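PDB 6KWA: 2-oxoglutarate (2OG) and Fe(II)-dependent oxygenase superfamily protein from Arabidopsis thaliana, which probably catalyses the irreversible, 2-oxoglutarate-dependent oxidation of the plant hormone indole-3-acetic acid to inactive 2-oxoindole-3-acetic acid, so keeping auxin levels in balance. Local coordinates for residues Leu7-Asp12 against Asn16-Glu21; Lys117-Leu122 against Asn205-Asn210; Glu132-Val137 against Asn220-Asn225. One frame throughout, in Å; residues are numbered along the deposited sequence.

Contact 1: Leu7-Asp12 against Asn16-Glu21; sequences LEEVSD and NQKIRE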
ATOM      1  N   LEU A   7      -0.129  15.788   6.952  1.00 47.79           N
ATOM      2  CA  LEU A   7      -1.436  15.428   7.483  1.00 48.62           C
ATOM      3  C   LEU A   7      -1.770  16.229   8.736  1.00 51.37           C
ATOM      4  O   LEU A   7      -2.881  16.107   9.250  1.00 50.08           O
ATOM      5  CB  LEU A   7      -1.494  13.926   7.792  1.00 44.27           C
ATOM      6  CG  LEU A   7      -1.386  12.998   6.562  1.00 50.97           C
ATOM      7  CD1 LEU A   7      -1.555  11.546   6.949  1.00 36.85           C
ATOM      8  CD2 LEU A   7      -2.412  13.362   5.480  1.00 42.39           C
ATOM      9  N   GLU A   8      -0.827  17.049   9.220  1.00 51.62           N
ATOM     10  CA  GLU A   8      -1.132  17.976  10.339  1.00 54.46           C
ATOM     11  C   GLU A   8      -1.430  19.410   9.863  1.00 58.03           C
ATOM     12  O   GLU A   8      -1.397  20.342  10.653  1.00 57.71           O
ATOM     13  CB  GLU A   8      -0.012  18.023  11.377  1.00 52.20           C
ATOM     14  CG  GLU A   8       0.087  16.764  12.224  1.00 57.37           C
ATOM     15  CD  GLU A   8       1.254  16.808  13.205  1.00 66.87           C
ATOM     16  OE1 GLU A   8       2.096  17.733  13.115  1.00 76.42           O
ATOM     17  OE2 GLU A   8       1.321  15.922  14.080  1.00 71.79           O
ATOM     18  N   GLU A   9      -1.696  19.577   8.573  1.00 52.11           N
ATOM     19  CA  GLU A   9      -2.151  20.860   8.044  1.00 52.44           C
ATOM     20  C   GLU A   9      -3.415  21.247   8.789  1.00 55.67           C
ATOM     21  O   GLU A   9      -4.311  20.417   8.951  1.00 53.23           O
ATOM     22  CB  GLU A   9      -2.409  20.758   6.533  1.00 50.33           C
ATOM     23  CG  GLU A   9      -3.280  21.869   5.969  1.00 50.37           C
ATOM     24  CD  GLU A   9      -2.571  23.188   5.822  1.00 55.13           C
ATOM     25  OE1 GLU A   9      -1.460  23.220   5.238  1.00 62.40           O
ATOM     26  OE2 GLU A   9      -3.131  24.197   6.313  1.00 53.75           O
ATOM     27  N   VAL A  10      -3.477  22.483   9.279  1.00 57.07           N
ATOM     28  CA  VAL A  10      -4.547  22.844  10.214  1.00 58.55           C
ATOM     29  C   VAL A  10      -5.879  22.980   9.477  1.00 56.15           C
ATOM     30  O   VAL A  10      -6.936  22.648  10.013  1.00 57.59           O
ATOM     31  CB  VAL A  10      -4.244  24.159  10.992  1.00 57.22           C
ATOM     32  CG1 VAL A  10      -4.106  25.359  10.051  1.00 58.86           C
ATOM     33  CG2 VAL A  10      -5.340  24.427  12.010  1.00 71.69           C
ATOM     34  N   SER A  11      -5.818  23.456   8.245  1.00 49.03           N
ATOM     35  CA  SER A  11      -7.014  23.669   7.447  1.00 51.20           C
ATOM     36  C   SER A  11      -7.455  22.415   6.700  1.00 49.42           C
ATOM     37  O   SER A  11      -6.749  21.962   5.813  1.00 52.03           O
ATOM     38  CB  SER A  11      -6.790  24.806   6.453  1.00 47.80           C
ATOM     39  OG  SER A  11      -7.777  24.748   5.443  1.00 49.91           O
ATOM     40  N   ASP A  12      -8.606  21.866   7.060  1.00 46.62           N
ATOM     41  CA  ASP A  12      -9.144  20.704   6.383  1.00 46.27           C
ATOM     42  C   ASP A  12      -9.389  20.922   4.904  1.00 49.46           C
ATOM     43  O   ASP A  12      -9.203  20.007   4.094  1.00 49.88           O
ATOM     44  CB  ASP A  12     -10.459  20.265   7.021  1.00 54.26           C
ATOM     45  CG  ASP A  12     -10.258  19.336   8.190  1.00 60.04           C
ATOM     46  OD1 ASP A  12      -9.131  18.818   8.381  1.00 59.12           O
ATOM     47  OD2 ASP A  12     -11.255  19.092   8.902  1.00 67.33           O
ATOM     48  N   ASN A  16      -7.488  18.488   2.338  1.00 38.72           N
ATOM     49  CA  ASN A  16      -8.290  17.654   1.439  1.00 36.97           C
ATOM     50  C   ASN A  16      -8.082  17.988  -0.027  1.00 40.77           C
ATOM     51  O   ASN A  16      -8.067  17.105  -0.875  1.00 37.83           O
ATOM     52  CB  ASN A  16      -9.759  17.782   1.809  1.00 37.06           C
ATOM     53  CG  ASN A  16     -10.047  17.184   3.160  1.00 43.96           C
ATOM     54  OD1 ASN A  16      -9.150  16.602   3.781  1.00 42.34           O
ATOM     55  ND2 ASN A  16     -11.258  17.400   3.673  1.00 42.08           N
ATOM     56  N   GLN A  17      -7.939  19.270  -0.337  1.00 38.09           N
ATOM     57  CA  GLN A  17      -7.730  19.647  -1.721  1.00 42.88           C
ATOM     58  C   GLN A  17      -6.360  19.186  -2.202  1.00 43.31           C
ATOM     59  O   GLN A  17      -6.216  18.726  -3.340  1.00 42.32           O
ATOM     60  CB  GLN A  17      -7.879  21.143  -1.900  1.00 49.13           C
ATOM     61  CG  GLN A  17      -7.184  21.634  -3.132  1.00 58.19           C
ATOM     62  CD  GLN A  17      -7.765  22.920  -3.604  1.00 69.52           C
ATOM     63  OE1 GLN A  17      -8.982  23.028  -3.782  1.00 73.60           O
ATOM     64  NE2 GLN A  17      -6.909  23.922  -3.807  1.00 79.37           N
ATOM     65  N   LYS A  18      -5.349  19.330  -1.353  1.00 42.99           N
ATOM     66  CA  LYS A  18      -4.024  18.835  -1.718  1.00 46.48           C
ATOM     67  C   LYS A  18      -4.066  17.328  -1.928  1.00 41.63           C
ATOM     68  O   LYS A  18      -3.432  16.824  -2.837  1.00 40.93           O
ATOM     69  CB  LYS A  18      -2.977  19.201  -0.651  1.00 41.35           C
ATOM     70  CG  LYS A  18      -2.368  20.589  -0.846  1.00 47.37           C
ATOM     71  CD  LYS A  18      -1.564  21.010   0.382  1.00 45.07           C
ATOM     72  CE  LYS A  18      -0.904  22.365   0.187  1.00 57.11           C
ATOM     73  NZ  LYS A  18      -0.060  22.720   1.384  1.00 56.52           N
ATOM     74  N   ILE A  19      -4.796  16.600  -1.086  1.00 39.70           N
ATOM     75  CA  ILE A  19      -4.884  15.161  -1.272  1.00 36.59           C
ATOM     76  C   ILE A  19      -5.546  14.853  -2.619  1.00 41.29           C
ATOM     77  O   ILE A  19      -5.016  14.083  -3.447  1.00 38.00           O
ATOM     78  CB  ILE A  19      -5.634  14.506  -0.113  1.00 38.56           C
ATOM     79  CG1 ILE A  19      -4.696  14.447   1.097  1.00 41.29           C
ATOM     80  CG2 ILE A  19      -6.103  13.083  -0.493  1.00 34.34           C
ATOM     81  CD1 ILE A  19      -5.392  14.240   2.454  1.00 38.28           C
ATOM     82  N   ARG A  20      -6.678  15.483  -2.859  1.00 38.23           N
ATOM     83  CA  ARG A  20      -7.422  15.236  -4.074  1.00 34.20           C
ATOM     84  C   ARG A  20      -6.585  15.538  -5.331  1.00 38.39           C
ATOM     85  O   ARG A  20      -6.582  14.766  -6.272  1.00 38.22           O
ATOM     86  CB  ARG A  20      -8.673  16.090  -4.090  1.00 37.16           C
ATOM     87  CG  ARG A  20      -9.370  16.115  -5.440  1.00 39.90           C
ATOM     88  CD  ARG A  20     -10.703  16.887  -5.324  1.00 38.74           C
ATOM     89  NE  ARG A  20     -11.234  17.223  -6.640  1.00 37.64           N
ATOM     90  CZ  ARG A  20     -12.365  17.891  -6.832  1.00 41.45           C
ATOM     91  NH1 ARG A  20     -13.072  18.308  -5.797  1.00 40.79           N
ATOM     92  NH2 ARG A  20     -12.788  18.141  -8.050  1.00 41.05           N
ATOM     93  N   GLU A  21      -5.829  16.625  -5.335  1.00 37.08           N
ATOM     94  CA  GLU A  21      -5.166  17.001  -6.572  1.00 44.35           C
ATOM     95  C   GLU A  21      -3.943  16.145  -6.815  1.00 43.67           C
ATOM     96  O   GLU A  21      -3.640  15.817  -7.967  1.00 41.09           O
ATOM     97  CB  GLU A  21      -4.756  18.483  -6.566  1.00 46.44           C
ATOM     98  CG  GLU A  21      -5.869  19.412  -7.041  1.00 57.17           C
ATOM     99  CD  GLU A  21      -5.689  20.857  -6.602  1.00 67.48           C
ATOM    100  OE1 GLU A  21      -4.529  21.339  -6.521  1.00 76.04           O
ATOM    101  OE2 GLU A  21      -6.721  21.530  -6.396  1.00 73.38           O
TER
HETATM  102  O   HOH W   1      -8.550  16.699   6.245  1.00 50.33           O
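Asp12 and Asn16, one turn apart at the start of helix 12-25, make the largest part of this contact. The backbone N of Asn16 donates to Asp12 O at 2.9 Å, a nearly straight bond (166°) and the helical i to i+4 link of the first turn. Asn16 holds CG beside its own backbone N (chi1 -67°), which carries the amide back past Asp12 O; a water lies between the two side chains, donating to Asp12 OD1 at 3.1 Å, its 2.5 Å to Asn16 OD1 being doubtfully short. The other end of the amide, ND2, is hydrogen-bonded to Glu132 OE1 of helix 106-133, which, with the water at OD1, probably holds the rotation of this buried group. With an alanine here, Glu132 OE1 would probably lose its amide donor, weakening the tie between the two helices. Ser11 is the N-cap residue, its OG accepting from the N of Ile14, in the loop that carries the chain from strand 4-6 into the helix, within the N-terminal part of this dioxygenase. Glu9, before the cap, crosses Lys18 of the helix at about a right angle, Glu9 OE1 and Lys18 NZ staying 4.1 Å apart, too far for a salt bridge, though the opposite charges probably attract. Deeper in, Leu7 CD2 meets Ile19 CD1 at 4.3 Å, where Ile19 also packs on Ile5 and Phe29.

Contact 2: Lys117-Leu122 against Asn205-Asn210; sequences KAINGL and NTLAIN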
ATOM      1  N   LYS A 117      -3.554  -1.989  13.285  1.00 46.18           N
ATOM      2  CA  LYS A 117      -4.643  -1.110  13.655  1.00 48.11           C
ATOM      3  C   LYS A 117      -4.275   0.341  13.330  1.00 45.92           C
ATOM      4  O   LYS A 117      -5.110   1.095  12.858  1.00 43.83           O
ATOM      5  CB  LYS A 117      -4.967  -1.312  15.139  1.00 46.15           C
ATOM      6  CG  LYS A 117      -5.473  -0.120  15.933  1.00 49.80           C
ATOM      7  CD  LYS A 117      -5.972  -0.676  17.296  1.00 58.94           C
ATOM      8  CE  LYS A 117      -6.447   0.381  18.270  1.00 65.06           C
ATOM      9  NZ  LYS A 117      -7.792   0.872  17.880  1.00 69.83           N
ATOM     10  N   ALA A 118      -3.006   0.702  13.508  1.00 45.11           N
ATOM     11  CA  ALA A 118      -2.544   2.047  13.213  1.00 45.50           C
ATOM     12  C   ALA A 118      -2.563   2.356  11.729  1.00 44.67           C
ATOM     13  O   ALA A 118      -2.964   3.444  11.331  1.00 42.49           O
ATOM     14  CB  ALA A 118      -1.138   2.256  13.759  1.00 43.39           C
ATOM     15  N   ILE A 119      -2.093   1.417  10.915  1.00 42.36           N
ATOM     16  CA  ILE A 119      -1.985   1.646   9.486  1.00 45.88           C
ATOM     17  C   ILE A 119      -3.350   1.648   8.867  1.00 43.73           C
ATOM     18  O   ILE A 119      -3.639   2.439   7.975  1.00 46.56           O
ATOM     19  CB  ILE A 119      -1.090   0.601   8.814  1.00 43.41           C
ATOM     20  CG1 ILE A 119       0.343   0.942   9.150  1.00 45.48           C
ATOM     21  CG2 ILE A 119      -1.182   0.707   7.354  1.00 45.00           C
ATOM     22  CD1 ILE A 119       0.758   2.284   8.617  1.00 42.90           C
ATOM     23  N   ASN A 120      -4.194   0.756   9.362  1.00 46.64           N
ATOM     24  CA  ASN A 120      -5.564   0.674   8.920  1.00 43.77           C
ATOM     25  C   ASN A 120      -6.363   1.919   9.310  1.00 46.84           C
ATOM     26  O   ASN A 120      -7.298   2.342   8.600  1.00 44.61           O
ATOM     27  CB  ASN A 120      -6.202  -0.575   9.500  1.00 48.26           C
ATOM     28  CG  ASN A 120      -7.545  -0.830   8.949  1.00 53.89           C
ATOM     29  OD1 ASN A 120      -7.678  -1.366   7.845  1.00 59.69           O
ATOM     30  ND2 ASN A 120      -8.576  -0.462   9.710  1.00 50.04           N
ATOM     31  N   GLY A 121      -5.991   2.506  10.442  1.00 46.15           N
ATOM     32  CA  GLY A 121      -6.633   3.722  10.909  1.00 42.42           C
ATOM     33  C   GLY A 121      -6.292   4.848   9.931  1.00 42.74           C
ATOM     34  O   GLY A 121      -7.161   5.660   9.565  1.00 42.45           O
ATOM     35  N   LEU A 122      -5.027   4.901   9.520  1.00 42.85           N
ATOM     36  CA  LEU A 122      -4.542   5.904   8.555  1.00 38.25           C
ATOM     37  C   LEU A 122      -5.219   5.762   7.189  1.00 39.95           C
ATOM     38  O   LEU A 122      -5.542   6.771   6.536  1.00 40.15           O
ATOM     39  CB  LEU A 122      -3.027   5.802   8.388  1.00 38.58           C
ATOM     40  CG  LEU A 122      -2.372   6.723   7.341  1.00 40.35           C
ATOM     41  CD1 LEU A 122      -2.671   8.175   7.643  1.00 41.94           C
ATOM     42  CD2 LEU A 122      -0.887   6.534   7.239  1.00 42.39           C
ATOM     43  N   ASN A 205      10.887   8.158   8.201  1.00 59.17           N
ATOM     44  CA  ASN A 205       9.583   8.372   8.854  1.00 59.34           C
ATOM     45  C   ASN A 205       8.443   8.895   7.980  1.00 58.80           C
ATOM     46  O   ASN A 205       7.524   9.547   8.487  1.00 62.11           O
ATOM     47  CB  ASN A 205       9.714   9.365  10.017  1.00 63.37           C
ATOM     48  CG  ASN A 205      10.953   9.153  10.846  1.00 66.70           C
ATOM     49  OD1 ASN A 205      11.340   8.019  11.147  1.00 65.54           O
ATOM     50  ND2 ASN A 205      11.573  10.253  11.250  1.00 66.56           N
ATOM     51  N   THR A 206       8.392   8.499   6.719  1.00 55.79           N
ATOM     52  CA  THR A 206       7.286   8.949   5.880  1.00 52.58           C
ATOM     53  C   THR A 206       6.694   7.680   5.318  1.00 48.88           C
ATOM     54  O   THR A 206       7.335   6.614   5.364  1.00 42.36           O
ATOM     55  CB  THR A 206       7.740   9.872   4.726  1.00 50.36           C
ATOM     56  OG1 THR A 206       8.521   9.128   3.778  1.00 47.00           O
ATOM     57  CG2 THR A 206       8.550  11.040   5.267  1.00 54.73           C
ATOM     58  N   LEU A 207       5.471   7.782   4.820  1.00 40.64           N
ATOM     59  CA  LEU A 207       4.804   6.666   4.151  1.00 40.43           C
ATOM     60  C   LEU A 207       4.438   7.100   2.716  1.00 44.27           C
ATOM     61  O   LEU A 207       4.176   8.276   2.477  1.00 42.42           O
ATOM     62  CB  LEU A 207       3.566   6.231   4.946  1.00 37.67           C
ATOM     63  CG  LEU A 207       3.855   5.695   6.352  1.00 42.63           C
ATOM     64  CD1 LEU A 207       2.630   5.669   7.225  1.00 33.92           C
ATOM     65  CD2 LEU A 207       4.470   4.293   6.288  1.00 42.95           C
ATOM     66  N   ALA A 208       4.444   6.161   1.769  1.00 39.77           N
ATOM     67  CA  ALA A 208       4.072   6.439   0.388  1.00 40.30           C
ATOM     68  C   ALA A 208       2.642   5.963   0.148  1.00 41.84           C
ATOM     69  O   ALA A 208       2.295   4.820   0.447  1.00 40.16           O
ATOM     70  CB  ALA A 208       5.036   5.750  -0.560  1.00 37.36           C
ATOM     71  N   ILE A 209       1.808   6.836  -0.390  1.00 41.29           N
ATOM     72  CA  ILE A 209       0.427   6.466  -0.645  1.00 38.35           C
ATOM     73  C   ILE A 209       0.276   6.386  -2.124  1.00 41.74           C
ATOM     74  O   ILE A 209       0.774   7.244  -2.829  1.00 39.62           O
ATOM     75  CB  ILE A 209      -0.574   7.503  -0.104  1.00 40.45           C
ATOM     76  CG1 ILE A 209      -0.183   7.953   1.298  1.00 39.52           C
ATOM     77  CG2 ILE A 209      -1.981   6.953  -0.140  1.00 40.02           C
ATOM     78  CD1 ILE A 209      -0.201   6.877   2.298  1.00 36.08           C
ATOM     79  N   ASN A 210      -0.433   5.389  -2.615  1.00 40.38           N
ATOM     80  CA  ASN A 210      -0.772   5.433  -4.017  1.00 43.10           C
ATOM     81  C   ASN A 210      -2.151   4.872  -4.190  1.00 42.83           C
ATOM     82  O   ASN A 210      -2.634   4.109  -3.352  1.00 39.33           O
ATOM     83  CB  ASN A 210       0.225   4.656  -4.870  1.00 43.31           C
ATOM     84  CG  ASN A 210       0.064   3.197  -4.712  1.00 48.40           C
ATOM     85  OD1 ASN A 210       0.695   2.597  -3.850  1.00 57.59           O
ATOM     86  ND2 ASN A 210      -0.842   2.603  -5.489  1.00 49.83           N
TER
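Leu207 drives one methyl, CD1, at two side chains of the helix, and this single carbon makes both close contacts between Lys117-Leu122 and Asn205-Asn210. The tight half is with Leu122: its CD2 lies 3.6 Å from Leu207 CD1, the two leucines meeting at a slant. Leu122 has CG anti to its backbone N (chi1 176°), a setting that extends the branched end from the helix toward the strand. Ile119, one turn earlier, is the looser partner. It points its CD1 at Leu207 CD1 tip to tip, 4.1 Å away. Ile209, two residues along the strand, also faces the helix, yet its side chain comes no nearer than 5.0 Å. All of these apolar groups are buried, and no hydrogen bond crosses between the segments. Toward solvent the character changes: Lys117 on the helix and Asn205 just before the strand are exposed and stand far from the opposing segment. The contact thus sets the long helix 106-133 against the outer face of strand 207-211, the one turned away from the metal site, in the larger sheet of the double-stranded beta-helix fold. There strand 207-211 runs antiparallel between strands 28-32 and 175-179, with Ile177 of the latter touching both Leu122 and Ile209, while Met41 of helix 38-51 packs on Leu207.

Contact 3: Glu132-Val137 against Asn220-Asn225; sequences ESYGLV and NGRLCN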
ATOM      1  N   GLU A 132     -14.277  13.593   1.369  1.00 43.16           N
ATOM      2  CA  GLU A 132     -14.504  14.971   1.779  1.00 41.68           C
ATOM      3  C   GLU A 132     -14.032  15.988   0.734  1.00 40.61           C
ATOM      4  O   GLU A 132     -14.635  17.050   0.559  1.00 41.46           O
ATOM      5  CB  GLU A 132     -13.820  15.232   3.124  1.00 39.47           C
ATOM      6  CG  GLU A 132     -14.469  14.454   4.306  1.00 38.81           C
ATOM      7  CD  GLU A 132     -13.732  14.670   5.624  1.00 40.37           C
ATOM      8  OE1 GLU A 132     -12.629  15.281   5.630  1.00 44.20           O
ATOM      9  OE2 GLU A 132     -14.267  14.254   6.671  1.00 50.33           O
ATOM     10  N   SER A 133     -12.950  15.685   0.034  1.00 35.82           N
ATOM     11  CA  SER A 133     -12.425  16.627  -0.935  1.00 31.95           C
ATOM     12  C   SER A 133     -13.353  16.765  -2.131  1.00 33.87           C
ATOM     13  O   SER A 133     -13.245  17.709  -2.910  1.00 38.71           O
ATOM     14  CB  SER A 133     -11.037  16.178  -1.406  1.00 37.24           C
ATOM     15  OG  SER A 133     -11.153  15.080  -2.289  1.00 37.07           O
ATOM     16  N   TYR A 134     -14.260  15.819  -2.297  1.00 37.31           N
ATOM     17  CA  TYR A 134     -15.247  15.928  -3.360  1.00 39.38           C
ATOM     18  C   TYR A 134     -16.606  16.442  -2.864  1.00 45.23           C
ATOM     19  O   TYR A 134     -17.534  16.613  -3.667  1.00 43.16           O
ATOM     20  CB  TYR A 134     -15.440  14.558  -4.041  1.00 41.45           C
ATOM     21  CG  TYR A 134     -14.297  14.148  -4.953  1.00 45.43           C
ATOM     22  CD1 TYR A 134     -14.093  14.787  -6.159  1.00 41.65           C
ATOM     23  CD2 TYR A 134     -13.419  13.126  -4.591  1.00 41.38           C
ATOM     24  CE1 TYR A 134     -13.032  14.422  -7.006  1.00 48.05           C
ATOM     25  CE2 TYR A 134     -12.349  12.760  -5.415  1.00 46.22           C
ATOM     26  CZ  TYR A 134     -12.158  13.404  -6.619  1.00 45.64           C
ATOM     27  OH  TYR A 134     -11.111  13.047  -7.458  1.00 42.75           O
ATOM     28  N   GLY A 135     -16.725  16.672  -1.556  1.00 42.73           N
ATOM     29  CA  GLY A 135     -17.988  17.118  -0.961  1.00 42.07           C
ATOM     30  C   GLY A 135     -19.099  16.070  -0.992  1.00 45.54           C
ATOM     31  O   GLY A 135     -20.284  16.398  -1.008  1.00 46.56           O
ATOM     32  N   LEU A 136     -18.702  14.801  -0.967  1.00 41.40           N
ATOM     33  CA  LEU A 136     -19.617  13.678  -1.023  1.00 42.93           C
ATOM     34  C   LEU A 136     -20.383  13.504   0.274  1.00 46.66           C
ATOM     35  O   LEU A 136     -19.905  13.911   1.343  1.00 41.10           O
ATOM     36  CB  LEU A 136     -18.854  12.392  -1.323  1.00 46.46           C
ATOM     37  CG  LEU A 136     -18.635  11.883  -2.744  1.00 51.14           C
ATOM     38  CD1 LEU A 136     -18.585  12.970  -3.786  1.00 45.59           C
ATOM     39  CD2 LEU A 136     -17.416  10.950  -2.781  1.00 44.90           C
ATOM     40  N   VAL A 137     -21.568  12.911   0.155  1.00 45.01           N
ATOM     41  CA  VAL A 137     -22.402  12.575   1.300  1.00 49.14           C
ATOM     42  C   VAL A 137     -22.000  11.217   1.848  1.00 51.15           C
ATOM     43  O   VAL A 137     -22.151  10.956   3.034  1.00 51.01           O
ATOM     44  CB  VAL A 137     -23.916  12.594   0.954  1.00 48.20           C
ATOM     45  CG1 VAL A 137     -24.312  13.997   0.506  1.00 47.76           C
ATOM     46  CG2 VAL A 137     -24.248  11.584  -0.115  1.00 47.29           C
ATOM     47  N   ASN A 220     -15.122   7.273 -11.010  1.00 50.56           N
ATOM     48  CA  ASN A 220     -15.456   7.341 -12.428  1.00 52.70           C
ATOM     49  C   ASN A 220     -14.358   7.979 -13.259  1.00 51.49           C
ATOM     50  O   ASN A 220     -14.621   8.873 -14.054  1.00 54.90           O
ATOM     51  CB  ASN A 220     -16.777   8.085 -12.630  1.00 56.43           C
ATOM     52  CG  ASN A 220     -17.358   7.871 -14.020  1.00 60.89           C
ATOM     53  OD1 ASN A 220     -17.235   6.795 -14.589  1.00 59.78           O
ATOM     54  ND2 ASN A 220     -17.986   8.900 -14.570  1.00 58.33           N
ATOM     55  N   GLY A 221     -13.125   7.513 -13.072  1.00 50.16           N
ATOM     56  CA  GLY A 221     -11.999   7.947 -13.883  1.00 49.38           C
ATOM     57  C   GLY A 221     -11.201   9.129 -13.356  1.00 47.21           C
ATOM     58  O   GLY A 221     -10.178   9.501 -13.910  1.00 48.62           O
ATOM     59  N   ARG A 222     -11.627   9.707 -12.244  1.00 50.06           N
ATOM     60  CA  ARG A 222     -10.956  10.913 -11.759  1.00 48.98           C
ATOM     61  C   ARG A 222      -9.642  10.607 -11.026  1.00 48.39           C
ATOM     62  O   ARG A 222      -8.630  11.278 -11.235  1.00 42.93           O
ATOM     63  CB  ARG A 222     -11.927  11.683 -10.898  1.00 52.11           C
ATOM     64  CG  ARG A 222     -13.090  12.077 -11.760  1.00 52.88           C
ATOM     65  CD  ARG A 222     -14.227  12.595 -10.982  1.00 54.30           C
ATOM     66  NE  ARG A 222     -14.095  14.017 -10.878  1.00 53.76           N
ATOM     67  CZ  ARG A 222     -14.989  14.865 -11.346  1.00 54.47           C
ATOM     68  NH1 ARG A 222     -16.092  14.396 -11.919  1.00 53.23           N
ATOM     69  NH2 ARG A 222     -14.771  16.172 -11.210  1.00 48.65           N
ATOM     70  N   LEU A 223      -9.681   9.662 -10.097  1.00 47.71           N
ATOM     71  CA  LEU A 223      -8.473   9.279  -9.383  1.00 46.94           C
ATOM     72  C   LEU A 223      -7.545   8.450 -10.297  1.00 46.51           C
ATOM     73  O   LEU A 223      -8.003   7.548 -11.005  1.00 49.12           O
ATOM     74  CB  LEU A 223      -8.856   8.518  -8.112  1.00 44.69           C
ATOM     75  CG  LEU A 223      -9.718   9.365  -7.164  1.00 42.97           C
ATOM     76  CD1 LEU A 223     -10.289   8.537  -6.011  1.00 41.88           C
ATOM     77  CD2 LEU A 223      -8.926  10.557  -6.633  1.00 41.41           C
ATOM     78  N   CYS A 224      -6.257   8.789 -10.311  1.00 40.20           N
ATOM     79  CA  CYS A 224      -5.238   8.079 -11.093  1.00 40.46           C
ATOM     80  C   CYS A 224      -4.765   6.755 -10.475  1.00 48.45           C
ATOM     81  O   CYS A 224      -4.188   6.740  -9.374  1.00 46.52           O
ATOM     82  CB  CYS A 224      -4.035   8.979 -11.311  1.00 41.17           C
ATOM     83  SG  CYS A 224      -2.727   8.150 -12.278  1.00 47.09           S
ATOM     84  N   ASN A 225      -5.030   5.631 -11.123  1.00 47.12           N
ATOM     85  CA  ASN A 225      -4.459   4.385 -10.610  1.00 45.68           C
ATOM     86  C   ASN A 225      -3.010   4.277 -11.096  1.00 53.27           C
ATOM     87  O   ASN A 225      -2.731   3.778 -12.193  1.00 56.33           O
ATOM     88  CB  ASN A 225      -5.299   3.172 -11.036  1.00 50.19           C
ATOM     89  CG  ASN A 225      -5.516   3.107 -12.547  1.00 52.49           C
ATOM     90  OD1 ASN A 225      -5.466   4.123 -13.238  1.00 46.91           O
ATOM     91  ND2 ASN A 225      -5.731   1.895 -13.063  1.00 52.71           N
TER
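Tyr134 reaches from the C-terminal end of helix 106-133 to Arg222 and Leu223, in the loop between helix 213-218 and strand 228-231. Both segments carry a Schellman motif: Gly135, with positive phi, ends the first helix, and Asn220 is the C-prime residue of helix 213-218. The apolar contact is made at the far end of the phenol, with Leu223 CD2 at the edge of the ring, near its plane, 4.2 Å from Tyr134 CE2. The same methyl lies still nearer the hydroxyl, Leu223 CD2 to Tyr134 OH being 3.4 Å. The arginine makes a looser van der Waals contact. Arg222 slides past the tyrosine in the opposite direction, its guanidinium plane turned 83° from the ring plane, and Arg222 NE stands obliquely 4.0 Å from Tyr134 CE1. No hydrogen bond joins the two segments. The hydroxyl is instead bonded to Glu24 OE2 of helix 12-25, and the ring also packs edge-to-face with Phe259, so the phenol is held by partners beyond this pair. A bend at chi3 (92°) turns the end of the arginine, whose aliphatic root still touches the phenol: Arg222 CB lies 3.8 Å from Tyr134 OH.

Helix 106-133 connects all three contacts. Its segment 117-122 belongs to contact 2, its C-terminal end to contact 3, and contact 1 leans on both. Leu7 CD1 of contact 1 packs 3.6 Å from Leu122 CD1 of contact 2, while Arg20 NH1 is 3.0 Å from Ser133 O of contact 3, a probable hydrogen bond. Contacts 2 and 3 do not touch, their nearest atoms being about 6 Å apart. Contact 2 lies closest to the active site: the Leu207 side chain is about 14 Å from the magnesium ion held by His169, Asp171 and His228, and about 10 Å from that of Ser240, a 2-oxoglutarate-binding residue. Contacts 1 and 3 lie away from these sites.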